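Local coordinates for magnetosome protein MamA (Magnetospirillum gryphiswaldense, PDB 3AS8) that probably recognises copies of itself as a tetratricopeptide-repeat protein, promoting assembly of a magnetosome-associated complex, at residues A[38-43]-A[65-70]; A[97-102]-A[110-115]; A[135-140]-A[145-150]; A[152-157]-A[164-169]. All coordinates share one frame; numbering follows the deposited sequence. Where two conformers were deposited one is given.

Interaction 1. Residues A[38-43]-A[65-70]; sequences DAFDVE and LERSIA
Phe40 lowers the far end of its ring onto the backbone and side chains of Arg67 and Ser68, on helix 58-71. Its CG stands anti to the backbone N (chi1 -162°), which carries the ring away from the loop and across to that helix. The ring meets its two neighbours differently. Ser68 OG lies at the ring edge, near its plane, 3.7 Å from Phe40 CZ. Arg67 lends its aliphatic part: CG and CD both touch Phe40 CE1, the CG-CE1 distance being 3.9 Å. The arginine chain bends about its CG-CD bond (chi3 -50°), and the guanidinium plane stands 59° from that of the ring; its NH2 forms a salt bridge with Glu63 on the same helix. The serine hydroxyl, buried, hydrogen-bonds to Leu64 O, one turn back. Val42 adds a smaller apolar touch, CG2 lying 4.1 Å from Ser68 CB at the closest backbone approach between the segments. Just before it, Asp41 N-caps helix 42-54 through a weak bond from Glu43 N to OD1 (3.1 Å), while OD2 pairs with Arg12. With an alanine in place of Phe40, the Arg67 methylenes and Ser68 would probably lose their apolar cover, leaving a gap between loop and helix. Tyr35 and Asp71 also touch the phenylalanine. The arrangement joins the loop entering helix 42-54 to the later part of helix 58-71, the next helix in the helix-turn-helix architecture of tetratricopeptide repeats.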
# COMPACT_ATOMS: atom_id res chain seq x y z
N ASP A 38 -3.62 26.45 1.61
CA ASP A 38 -4.33 27.38 0.67
C ASP A 38 -3.64 27.46 -0.69
O ASP A 38 -4.33 27.48 -1.72
CB ASP A 38 -4.47 28.80 1.20
CG ASP A 38 -4.57 28.86 2.69
OD1 ASP A 38 -3.52 29.18 3.31
OD2 ASP A 38 -5.67 28.55 3.21
N ALA A 39 -2.30 27.50 -0.69
CA ALA A 39 -1.52 27.44 -1.94
C ALA A 39 -1.04 25.99 -2.06
O ALA A 39 0.17 25.69 -2.03
CB ALA A 39 -0.36 28.44 -1.94
N PHE A 40 -2.00 25.09 -2.20
CA PHE A 40 -1.71 23.65 -2.21
C PHE A 40 -0.75 23.09 -3.33
O PHE A 40 -0.99 23.28 -4.51
CB PHE A 40 -3.02 22.89 -2.22
CG PHE A 40 -2.84 21.46 -1.82
CD1 PHE A 40 -2.74 21.12 -0.47
CD2 PHE A 40 -2.68 20.46 -2.80
CE1 PHE A 40 -2.53 19.81 -0.10
CE2 PHE A 40 -2.48 19.13 -2.41
CZ PHE A 40 -2.40 18.82 -1.08
N ASP A 41 0.29 22.33 -2.93
CA ASP A 41 1.34 21.76 -3.84
C ASP A 41 1.39 20.25 -3.63
O ASP A 41 1.77 19.82 -2.53
CB ASP A 41 2.67 22.40 -3.46
CG ASP A 41 3.91 21.87 -4.25
OD1 ASP A 41 4.04 20.68 -4.67
OD2 ASP A 41 4.82 22.69 -4.43
N VAL A 42 1.04 19.45 -4.66
CA VAL A 42 0.78 17.98 -4.46
C VAL A 42 2.08 17.26 -4.12
O VAL A 42 2.10 16.35 -3.29
CB VAL A 42 0.04 17.29 -5.67
CG1 VAL A 42 0.85 17.30 -6.92
CG2 VAL A 42 -0.32 15.83 -5.35
N GLU A 43 3.18 17.72 -4.69
CA GLU A 43 4.46 17.03 -4.48
C GLU A 43 5.00 17.26 -3.05
O GLU A 43 5.60 16.35 -2.45
CB GLU A 43 5.40 17.52 -5.57
CG GLU A 43 6.34 16.51 -6.12
CD GLU A 43 5.70 15.24 -6.61
OE1 GLU A 43 6.24 14.17 -6.23
OE2 GLU A 43 4.72 15.28 -7.37
N LEU A 65 -2.40 13.18 2.56
CA LEU A 65 -2.46 12.34 1.39
C LEU A 65 -3.87 12.40 0.85
O LEU A 65 -4.04 12.42 -0.34
CB LEU A 65 -2.03 10.89 1.69
CG LEU A 65 -0.53 10.67 1.94
CD1 LEU A 65 -0.28 9.26 2.50
CD2 LEU A 65 0.37 10.95 0.67
N GLU A 66 -4.85 12.48 1.73
CA GLU A 66 -6.25 12.61 1.32
C GLU A 66 -6.50 13.95 0.58
O GLU A 66 -7.21 14.00 -0.41
CB GLU A 66 -7.16 12.52 2.56
CG GLU A 66 -7.29 11.12 3.22
CD GLU A 66 -7.97 11.06 4.64
OE1 GLU A 66 -8.19 9.89 5.16
OE2 GLU A 66 -8.26 12.12 5.29
N ARG A 67 -5.98 15.05 1.16
CA ARG A 67 -6.03 16.36 0.52
C ARG A 67 -5.32 16.26 -0.90
O ARG A 67 -5.77 16.82 -1.88
CB ARG A 67 -5.39 17.40 1.46
CG ARG A 67 -5.97 18.77 1.39
CD ARG A 67 -5.47 19.70 2.48
NE ARG A 67 -5.58 19.05 3.78
CZ ARG A 67 -6.65 19.15 4.57
NH1 ARG A 67 -7.70 19.90 4.21
NH2 ARG A 67 -6.66 18.49 5.72
N SER A 68 -4.21 15.54 -1.00
CA SER A 68 -3.50 15.34 -2.27
C SER A 68 -4.34 14.61 -3.32
O SER A 68 -4.48 15.07 -4.49
CB SER A 68 -2.23 14.54 -2.01
OG SER A 68 -1.36 15.27 -1.09
N ILE A 69 -4.89 13.47 -2.90
CA ILE A 69 -5.71 12.68 -3.83
C ILE A 69 -6.98 13.48 -4.21
O ILE A 69 -7.48 13.31 -5.29
CB ILE A 69 -6.01 11.23 -3.33
CG1 ILE A 69 -6.04 10.21 -4.52
CG2 ILE A 69 -7.32 11.17 -2.58
CD1 ILE A 69 -4.72 10.11 -5.42
N ALA A 70 -7.45 14.39 -3.36
CA ALA A 70 -8.56 15.29 -3.77
C ALA A 70 -8.12 16.29 -4.87
O ALA A 70 -8.86 16.63 -5.77
CB ALA A 70 -9.18 16.03 -2.54

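Interaction 2. Residues A[97-102]-A[110-115]; sequences PLLVKV and FNVRFR. With SO4 (sulfate ion), chain C.
Leu99 and Val102, one helical turn apart on helix 92-105, meet Val112 of helix 110-122 in a contact built from branched aliphatic groups. Val102 CG1 reaches Val112 CG2 at 3.8 Å, the two side chains crossing at about a right angle. Leu99 CD2 lies 4.1 Å from Val112 CG1, and Val112 CG1 also sits 3.7 Å from Leu99 O. Both methyls of Val112 are thus engaged: CG1, placed anti to the backbone N (chi1 163°), reaches both partners, while CG2 serves Val102. The other leucine methyl, CD1, rests 3.9 Å from the backbone carbon Arg115 C. The segment axes approach to 9.3 Å at 143°, the antiparallel-like packing of consecutive helices in a tetratricopeptide-repeat superhelix; Ala79 and Thr80 of helix 76-88 touch Val102 too.

Polar bonding belongs to Arg115, whose chain bends at chi2 (-65°) and leads its guanidinium away from helix 92-105. NE donates to Asn111 OD1 at 3.0 Å, one turn earlier, tilted somewhat from the amide's carbonyl plane. NH2 gives a nearly straight bond to O4 of the sulfate in chain C, also 3.0 Å long, and NH1 adds a weak one to O2. This ion probably came from the crystallisation liquor. Phe114 CE2 lies 3.7 Å above one face of the guanidinium, offset toward its rim. A leucine in place of Arg115 would probably leave Asn111 OD1 without this donor and the sulfate without its guanidinium partner.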
# COMPACT_ATOMS: atom_id res chain seq x y z
N PRO A 97 -11.00 1.21 -3.40
CA PRO A 97 -10.98 1.96 -4.66
C PRO A 97 -9.60 2.45 -5.10
O PRO A 97 -9.32 2.47 -6.30
CB PRO A 97 -11.92 3.18 -4.40
CG PRO A 97 -12.59 2.91 -3.10
CD PRO A 97 -11.90 1.79 -2.38
N LEU A 98 -8.75 2.81 -4.16
CA LEU A 98 -7.43 3.30 -4.49
C LEU A 98 -6.58 2.15 -5.05
O LEU A 98 -5.91 2.29 -6.08
CB LEU A 98 -6.74 3.92 -3.23
CG LEU A 98 -7.39 5.24 -2.66
CD1 LEU A 98 -6.88 5.57 -1.22
CD2 LEU A 98 -7.20 6.41 -3.57
N LEU A 99 -6.59 1.01 -4.35
CA LEU A 99 -5.83 -0.16 -4.81
C LEU A 99 -6.36 -0.75 -6.14
O LEU A 99 -5.55 -1.22 -6.91
CB LEU A 99 -5.72 -1.24 -3.71
CG LEU A 99 -5.07 -0.81 -2.42
CD1 LEU A 99 -5.15 -1.94 -1.36
CD2 LEU A 99 -3.63 -0.29 -2.56
N VAL A 100 -7.68 -0.77 -6.39
CA VAL A 100 -8.18 -1.12 -7.70
C VAL A 100 -7.56 -0.25 -8.77
O VAL A 100 -7.15 -0.72 -9.82
CB VAL A 100 -9.74 -1.08 -7.75
CG1 VAL A 100 -10.38 -1.24 -9.23
CG2 VAL A 100 -10.30 -2.14 -6.76
N LYS A 101 -7.49 1.06 -8.53
CA LYS A 101 -7.01 1.97 -9.54
C LYS A 101 -5.53 1.81 -9.73
O LYS A 101 -5.02 1.80 -10.85
CB LYS A 101 -7.37 3.41 -9.12
CG LYS A 101 -6.82 4.50 -10.07
CD LYS A 101 -7.04 5.91 -9.41
CE LYS A 101 -6.97 7.04 -10.43
NZ LYS A 101 -8.14 7.13 -11.29
N VAL A 102 -4.81 1.61 -8.65
CA VAL A 102 -3.36 1.42 -8.77
C VAL A 102 -3.07 0.11 -9.47
O VAL A 102 -2.25 0.09 -10.39
CB VAL A 102 -2.64 1.45 -7.42
CG1 VAL A 102 -1.21 1.08 -7.59
CG2 VAL A 102 -2.82 2.80 -6.71
N PHE A 110 2.88 -6.55 -7.20
CA PHE A 110 2.38 -7.68 -6.43
C PHE A 110 1.75 -7.23 -5.10
O PHE A 110 0.66 -7.62 -4.80
CB PHE A 110 3.48 -8.68 -6.16
CG PHE A 110 3.09 -9.78 -5.18
CD1 PHE A 110 2.50 -10.96 -5.63
CD2 PHE A 110 3.31 -9.63 -3.82
CE1 PHE A 110 2.17 -11.94 -4.72
CE2 PHE A 110 2.95 -10.61 -2.90
CZ PHE A 110 2.39 -11.74 -3.34
N ASN A 111 2.48 -6.44 -4.31
CA ASN A 111 2.01 -5.99 -3.03
C ASN A 111 0.66 -5.32 -3.13
O ASN A 111 -0.19 -5.56 -2.32
CB ASN A 111 3.01 -5.07 -2.28
CG ASN A 111 2.67 -4.92 -0.82
OD1 ASN A 111 2.37 -5.91 -0.15
ND2 ASN A 111 2.62 -3.68 -0.33
N VAL A 112 0.50 -4.41 -4.06
CA VAL A 112 -0.79 -3.72 -4.23
C VAL A 112 -1.93 -4.72 -4.45
O VAL A 112 -2.97 -4.69 -3.76
CB VAL A 112 -0.74 -2.65 -5.35
CG1 VAL A 112 -2.20 -2.25 -5.82
CG2 VAL A 112 0.00 -1.37 -4.91
N ARG A 113 -1.72 -5.73 -5.29
CA ARG A 113 -2.80 -6.67 -5.59
C ARG A 113 -3.04 -7.55 -4.38
O ARG A 113 -4.17 -7.87 -4.07
CB ARG A 113 -2.39 -7.58 -6.79
CG ARG A 113 -3.37 -8.64 -7.16
CD ARG A 113 -4.74 -8.13 -7.47
NE ARG A 113 -4.82 -7.47 -8.76
CZ ARG A 113 -5.94 -7.01 -9.32
NH1 ARG A 113 -5.89 -6.49 -10.52
NH2 ARG A 113 -7.12 -7.15 -8.76
N PHE A 114 -1.97 -7.98 -3.70
CA PHE A 114 -2.07 -8.76 -2.45
C PHE A 114 -2.86 -8.04 -1.36
O PHE A 114 -3.81 -8.59 -0.88
CB PHE A 114 -0.74 -9.17 -1.96
CG PHE A 114 -0.81 -10.01 -0.72
CD1 PHE A 114 -1.30 -11.32 -0.75
CD2 PHE A 114 -0.50 -9.47 0.51
CE1 PHE A 114 -1.40 -12.04 0.36
CE2 PHE A 114 -0.55 -10.18 1.61
CZ PHE A 114 -1.02 -11.47 1.58
N ARG A 115 -2.54 -6.77 -1.09
CA ARG A 115 -3.22 -6.00 -0.07
C ARG A 115 -4.65 -5.69 -0.44
O ARG A 115 -5.52 -5.63 0.43
CB ARG A 115 -2.42 -4.71 0.28
CG ARG A 115 -0.95 -5.01 0.72
CD ARG A 115 -0.87 -5.75 1.98
NE ARG A 115 0.51 -6.14 2.19
CZ ARG A 115 0.95 -6.94 3.15
NH1 ARG A 115 2.24 -7.25 3.19
NH2 ARG A 115 0.11 -7.43 4.08
S SO4 C . 2.73 -8.58 6.59
O1 SO4 C . 2.55 -7.13 6.69
O2 SO4 C . 3.89 -8.89 5.74
O3 SO4 C . 2.96 -9.13 7.93
O4 SO4 C . 1.53 -9.22 6.07

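Interaction 3. Residues A[135-140]-A[145-150]; sequences IALGLR and KVHRAI. With SO4 (sulfate ion), chain B.
Leu137 fits between Val146 and His147, forming the tight part of the contact between 135-140 and 145-150. Its CG lies 3.9 Å from Val146 CG1, the two side chains running past each other in opposite directions. Leu137 CG also lies over one face of the His147 ring, while CD1 comes to 3.4 Å from His147 NE2, with CD2 nearby. At the ring's other nitrogen, ND1 probably hydrogen-bonds to His166 ND1 of helix 160-183, tying the covered ring to the next helix. Ala136 CB and Ile150 CD1 extend the apolar patch with looser contacts, the latter 4.5 Å from Leu137 CD1.

The contact thins toward Arg140, an exposed residue just past the helix end. Its chain runs extended from CG to NE and delivers two donors to a sulfate of chain B, probably from the crystallisation liquor: NH1 to O2 and NH2 to O4, each 2.9 Å. NH1 also forms a salt bridge with Glu143. Lys145 NZ stands 5.9 Å from Arg140 NH1, two positive charges on the sulfate-bearing side. The segment axes approach to 9.9 Å at 165°, an almost antiparallel pairing of successive helices characteristic of the tetratricopeptide-repeat fold.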
# COMPACT_ATOMS: atom_id res chain seq x y z
N ILE A 135 -4.71 -13.36 -9.13
CA ILE A 135 -3.93 -12.47 -9.95
C ILE A 135 -2.56 -12.24 -9.33
O ILE A 135 -1.56 -12.25 -10.03
CB ILE A 135 -4.69 -11.15 -10.19
CG1 ILE A 135 -5.99 -11.43 -10.95
CG2 ILE A 135 -3.83 -10.17 -11.00
CD1 ILE A 135 -6.99 -10.25 -11.00
N ALA A 136 -2.49 -12.00 -8.03
CA ALA A 136 -1.22 -11.96 -7.35
C ALA A 136 -0.35 -13.22 -7.50
O ALA A 136 0.89 -13.16 -7.66
CB ALA A 136 -1.45 -11.65 -5.85
N LEU A 137 -1.00 -14.36 -7.45
CA LEU A 137 -0.31 -15.62 -7.61
C LEU A 137 0.26 -15.72 -9.02
O LEU A 137 1.34 -16.27 -9.23
CB LEU A 137 -1.28 -16.76 -7.36
CG LEU A 137 -1.04 -17.85 -6.36
CD1 LEU A 137 -1.71 -19.09 -7.00
CD2 LEU A 137 0.38 -18.14 -5.88
N GLY A 138 -0.45 -15.18 -10.01
CA GLY A 138 0.15 -15.15 -11.37
C GLY A 138 1.47 -14.41 -11.39
O GLY A 138 2.37 -14.77 -12.15
N LEU A 139 1.55 -13.33 -10.60
CA LEU A 139 2.76 -12.52 -10.50
C LEU A 139 3.91 -13.24 -9.76
O LEU A 139 5.10 -13.07 -10.14
CB LEU A 139 2.40 -11.17 -9.84
CG LEU A 139 1.51 -10.21 -10.66
CD1 LEU A 139 1.15 -8.94 -9.80
CD2 LEU A 139 2.30 -9.79 -11.91
N ARG A 140 3.57 -13.99 -8.70
CA ARG A 140 4.57 -14.69 -7.90
C ARG A 140 3.99 -16.02 -7.47
O ARG A 140 3.44 -16.13 -6.38
CB ARG A 140 4.96 -13.94 -6.65
CG ARG A 140 5.62 -12.59 -6.85
CD ARG A 140 6.15 -12.09 -5.56
NE ARG A 140 6.61 -10.70 -5.65
CZ ARG A 140 6.81 -9.91 -4.59
NH1 ARG A 140 6.70 -10.38 -3.36
NH2 ARG A 140 7.24 -8.68 -4.78
N LYS A 145 2.18 -17.47 1.07
CA LYS A 145 1.20 -16.68 1.80
C LYS A 145 -0.02 -16.44 0.91
O LYS A 145 -1.11 -16.11 1.44
CB LYS A 145 1.79 -15.34 2.34
CG LYS A 145 2.05 -14.24 1.26
CD LYS A 145 2.66 -12.95 1.90
CE LYS A 145 2.89 -11.90 0.89
NZ LYS A 145 3.28 -10.58 1.49
N VAL A 146 0.14 -16.45 -0.42
CA VAL A 146 -1.01 -16.14 -1.27
C VAL A 146 -1.95 -17.37 -1.29
O VAL A 146 -3.19 -17.25 -1.18
CB VAL A 146 -0.61 -15.71 -2.70
CG1 VAL A 146 -1.97 -15.37 -3.52
CG2 VAL A 146 0.28 -14.55 -2.62
N HIS A 147 -1.39 -18.57 -1.44
CA HIS A 147 -2.28 -19.76 -1.34
C HIS A 147 -2.98 -19.85 0.01
O HIS A 147 -4.12 -20.28 0.09
CB HIS A 147 -1.50 -21.02 -1.56
CG HIS A 147 -1.23 -21.31 -3.01
ND1 HIS A 147 -2.18 -21.90 -3.82
CD2 HIS A 147 -0.13 -21.13 -3.78
CE1 HIS A 147 -1.68 -22.06 -5.03
NE2 HIS A 147 -0.43 -21.59 -5.03
N ARG A 148 -2.26 -19.49 1.07
CA ARG A 148 -2.82 -19.51 2.42
C ARG A 148 -3.99 -18.52 2.52
O ARG A 148 -5.05 -18.85 3.04
CB ARG A 148 -1.72 -19.23 3.44
CG ARG A 148 -2.14 -19.24 4.89
CD ARG A 148 -0.98 -19.68 5.84
NE ARG A 148 0.05 -20.62 5.31
CZ ARG A 148 0.11 -21.94 5.50
NH1 ARG A 148 -0.85 -22.60 6.12
NH2 ARG A 148 1.12 -22.64 4.99
N ALA A 149 -3.81 -17.33 1.99
CA ALA A 149 -4.86 -16.31 2.01
C ALA A 149 -6.07 -16.86 1.21
O ALA A 149 -7.22 -16.70 1.61
CB ALA A 149 -4.34 -14.94 1.41
N ILE A 150 -5.82 -17.53 0.11
CA ILE A 150 -6.92 -18.03 -0.73
C ILE A 150 -7.65 -19.16 0.02
O ILE A 150 -8.89 -19.22 0.04
CB ILE A 150 -6.43 -18.62 -2.08
CG1 ILE A 150 -6.07 -17.55 -3.07
CG2 ILE A 150 -7.57 -19.49 -2.77
CD1 ILE A 150 -5.08 -18.19 -4.20
S SO4 B . 6.71 -7.18 -1.20
O1 SO4 B . 7.91 -7.46 -0.37
O2 SO4 B . 5.92 -8.44 -1.29
O3 SO4 B . 5.95 -6.10 -0.57
O4 SO4 B . 7.03 -6.75 -2.56

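Interaction 4. Residues A[152-157]-A[164-169]; sequences YSYEQM and LPHFKK
A tetratricopeptide-repeat helical hairpin places helix 144-156 against helix 160-183, and this contact joins them with aromatic side chains near the surface. The segment axes pass 9.8 Å apart at 155°. Tyr154 and His166 form a near-parallel pair slid well apart: their planes are within 23° of parallel, but the centroids lie 5.8 Å apart, so overlap is slight. The nearest atoms are Tyr154 CE2 and His166 CD2, at 3.9 Å. One water spans the polar ends of the two rings, 3.0 Å from Tyr154 OH and equally far from His166 NE2, lying near the imidazole plane.

Further round the helices, Glu155 and Phe167 cross at about a right angle. Glu155 extends to the ring, with CG anti to the backbone N, and brings OE2 to 3.4 Å from Phe167 CE2; carboxylate and ring planes differ by 33°. Phe167 CZ also lies 4.2 Å from Tyr152 N. Within the first segment, Gln156 NE2 donates to Tyr152 O from above the carbonyl plane, 3.1 Å away, while Gln156 N reaches that oxygen from the opposite face.

Ile150 and Ala151 touch the side chain of His166, so it packs along helix 144-156. On another side of that helix, Ser153 meets Ile130 and Phe133, which places helix 144-156 between helices 126-139 and 160-183.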
# COMPACT_ATOMS: atom_id res chain seq x y z
N TYR A 152 -7.92 -19.57 3.28
CA TYR A 152 -8.73 -18.96 4.35
C TYR A 152 -10.01 -18.31 3.80
O TYR A 152 -11.03 -18.39 4.42
CB TYR A 152 -7.87 -17.98 5.20
CG TYR A 152 -8.56 -17.53 6.49
CD1 TYR A 152 -9.29 -18.46 7.26
CD2 TYR A 152 -8.49 -16.18 6.95
CE1 TYR A 152 -9.94 -18.09 8.41
CE2 TYR A 152 -9.14 -15.80 8.15
CZ TYR A 152 -9.86 -16.77 8.86
OH TYR A 152 -10.54 -16.49 10.01
N SER A 153 -9.97 -17.68 2.63
CA SER A 153 -11.15 -17.03 2.11
C SER A 153 -12.19 -18.15 1.76
O SER A 153 -13.36 -18.04 2.05
CB SER A 153 -10.78 -16.22 0.89
OG SER A 153 -9.96 -15.07 1.12
N TYR A 154 -11.72 -19.24 1.16
CA TYR A 154 -12.60 -20.33 0.86
C TYR A 154 -13.21 -20.88 2.15
O TYR A 154 -14.42 -21.10 2.22
CB TYR A 154 -11.90 -21.40 0.07
CG TYR A 154 -11.85 -21.26 -1.45
CD1 TYR A 154 -13.01 -21.17 -2.24
CD2 TYR A 154 -10.64 -21.34 -2.11
CE1 TYR A 154 -12.93 -21.08 -3.65
CE2 TYR A 154 -10.54 -21.26 -3.46
CZ TYR A 154 -11.69 -21.12 -4.25
OH TYR A 154 -11.47 -21.05 -5.58
N GLU A 155 -12.39 -21.09 3.19
CA GLU A 155 -12.89 -21.69 4.41
C GLU A 155 -13.98 -20.85 5.03
O GLU A 155 -14.92 -21.40 5.55
CB GLU A 155 -11.73 -21.94 5.37
CG GLU A 155 -12.03 -22.48 6.75
CD GLU A 155 -10.69 -22.78 7.49
OE1 GLU A 155 -10.31 -21.98 8.40
OE2 GLU A 155 -9.99 -23.77 7.12
N GLN A 156 -13.85 -19.53 4.95
CA GLN A 156 -14.80 -18.60 5.48
C GLN A 156 -16.13 -18.65 4.74
O GLN A 156 -17.15 -18.26 5.32
CB GLN A 156 -14.26 -17.15 5.46
CG GLN A 156 -13.18 -16.90 6.54
CD GLN A 156 -12.51 -15.56 6.38
OE1 GLN A 156 -12.90 -14.59 7.03
NE2 GLN A 156 -11.48 -15.49 5.51
N MET A 157 -16.14 -19.10 3.49
CA MET A 157 -17.38 -19.36 2.81
C MET A 157 -17.95 -20.80 3.11
O MET A 157 -19.00 -21.17 2.61
CB MET A 157 -17.18 -19.24 1.31
CG MET A 157 -16.84 -17.82 0.94
SD MET A 157 -16.94 -17.59 -0.83
CE MET A 157 -15.39 -18.25 -1.34
N LEU A 164 -8.58 -26.99 1.00
CA LEU A 164 -7.54 -27.95 1.38
C LEU A 164 -6.33 -27.98 0.44
O LEU A 164 -5.15 -27.90 0.91
CB LEU A 164 -8.22 -29.33 1.61
CG LEU A 164 -7.28 -30.53 1.85
CD1 LEU A 164 -6.54 -30.28 3.18
CD2 LEU A 164 -7.97 -31.90 1.84
N PRO A 165 -6.55 -28.08 -0.89
CA PRO A 165 -5.42 -28.05 -1.81
C PRO A 165 -4.57 -26.77 -1.70
O PRO A 165 -3.37 -26.82 -1.89
CB PRO A 165 -6.05 -28.13 -3.24
CG PRO A 165 -7.47 -28.16 -3.06
CD PRO A 165 -7.84 -28.24 -1.57
N HIS A 166 -5.21 -25.63 -1.41
CA HIS A 166 -4.48 -24.39 -1.17
C HIS A 166 -3.63 -24.40 0.12
O HIS A 166 -2.50 -23.92 0.15
CB HIS A 166 -5.42 -23.22 -1.26
CG HIS A 166 -5.90 -22.96 -2.67
ND1 HIS A 166 -5.09 -22.43 -3.65
CD2 HIS A 166 -7.13 -23.10 -3.23
CE1 HIS A 166 -5.79 -22.28 -4.76
NE2 HIS A 166 -7.03 -22.68 -4.54
N PHE A 167 -4.17 -24.93 1.20
CA PHE A 167 -3.35 -25.11 2.40
C PHE A 167 -2.15 -25.99 2.12
O PHE A 167 -1.08 -25.73 2.65
CB PHE A 167 -4.20 -25.71 3.55
CG PHE A 167 -5.09 -24.68 4.26
CD1 PHE A 167 -4.54 -23.66 5.02
CD2 PHE A 167 -6.48 -24.85 4.29
CE1 PHE A 167 -5.34 -22.73 5.66
CE2 PHE A 167 -7.29 -23.97 5.01
CZ PHE A 167 -6.74 -22.86 5.66
N LYS A 168 -2.34 -27.08 1.38
CA LYS A 168 -1.25 -28.01 1.16
C LYS A 168 -0.18 -27.33 0.30
O LYS A 168 1.03 -27.45 0.53
CB LYS A 168 -1.80 -29.24 0.45
CG LYS A 168 -2.61 -30.20 1.40
CD LYS A 168 -2.98 -31.48 0.62
CE LYS A 168 -3.50 -32.59 1.51
NZ LYS A 168 -4.17 -33.65 0.73
N LYS A 169 -0.61 -26.59 -0.73
CA LYS A 169 0.34 -25.92 -1.57
C LYS A 169 1.14 -24.85 -0.84
O LYS A 169 2.38 -24.70 -1.07
CB LYS A 169 -0.41 -25.29 -2.77
CG LYS A 169 0.49 -24.72 -3.78
CD LYS A 169 1.34 -25.78 -4.43
CE LYS A 169 1.92 -25.27 -5.67
NZ LYS A 169 3.05 -26.14 -6.09
O HOH W 1 -9.19 -22.63 -6.60

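Overall arrangement
The four contacts follow one another along the helices of the repeat fold, each closing before the next opens, with helix 76-88 lying between interactions 1 and 2. Interactions 1 and 2 have centres 21 Å apart and touch where Ile69 packs on Leu98. Interactions 2 and 3 have centres 13 Å apart and touch, Phe110 and Arg113 packing on Ala136. Interactions 3 and 4 share helix 144-156; their centres are 12 Å apart and the pair His147-His166 links them. The ends, 1 and 4, lie 42 Å apart on opposite sides of the chain's centre. Such a chain of neighbour-to-neighbour contacts gives an elongated, all-helical body, consistent with a scaffold for protein-protein interaction.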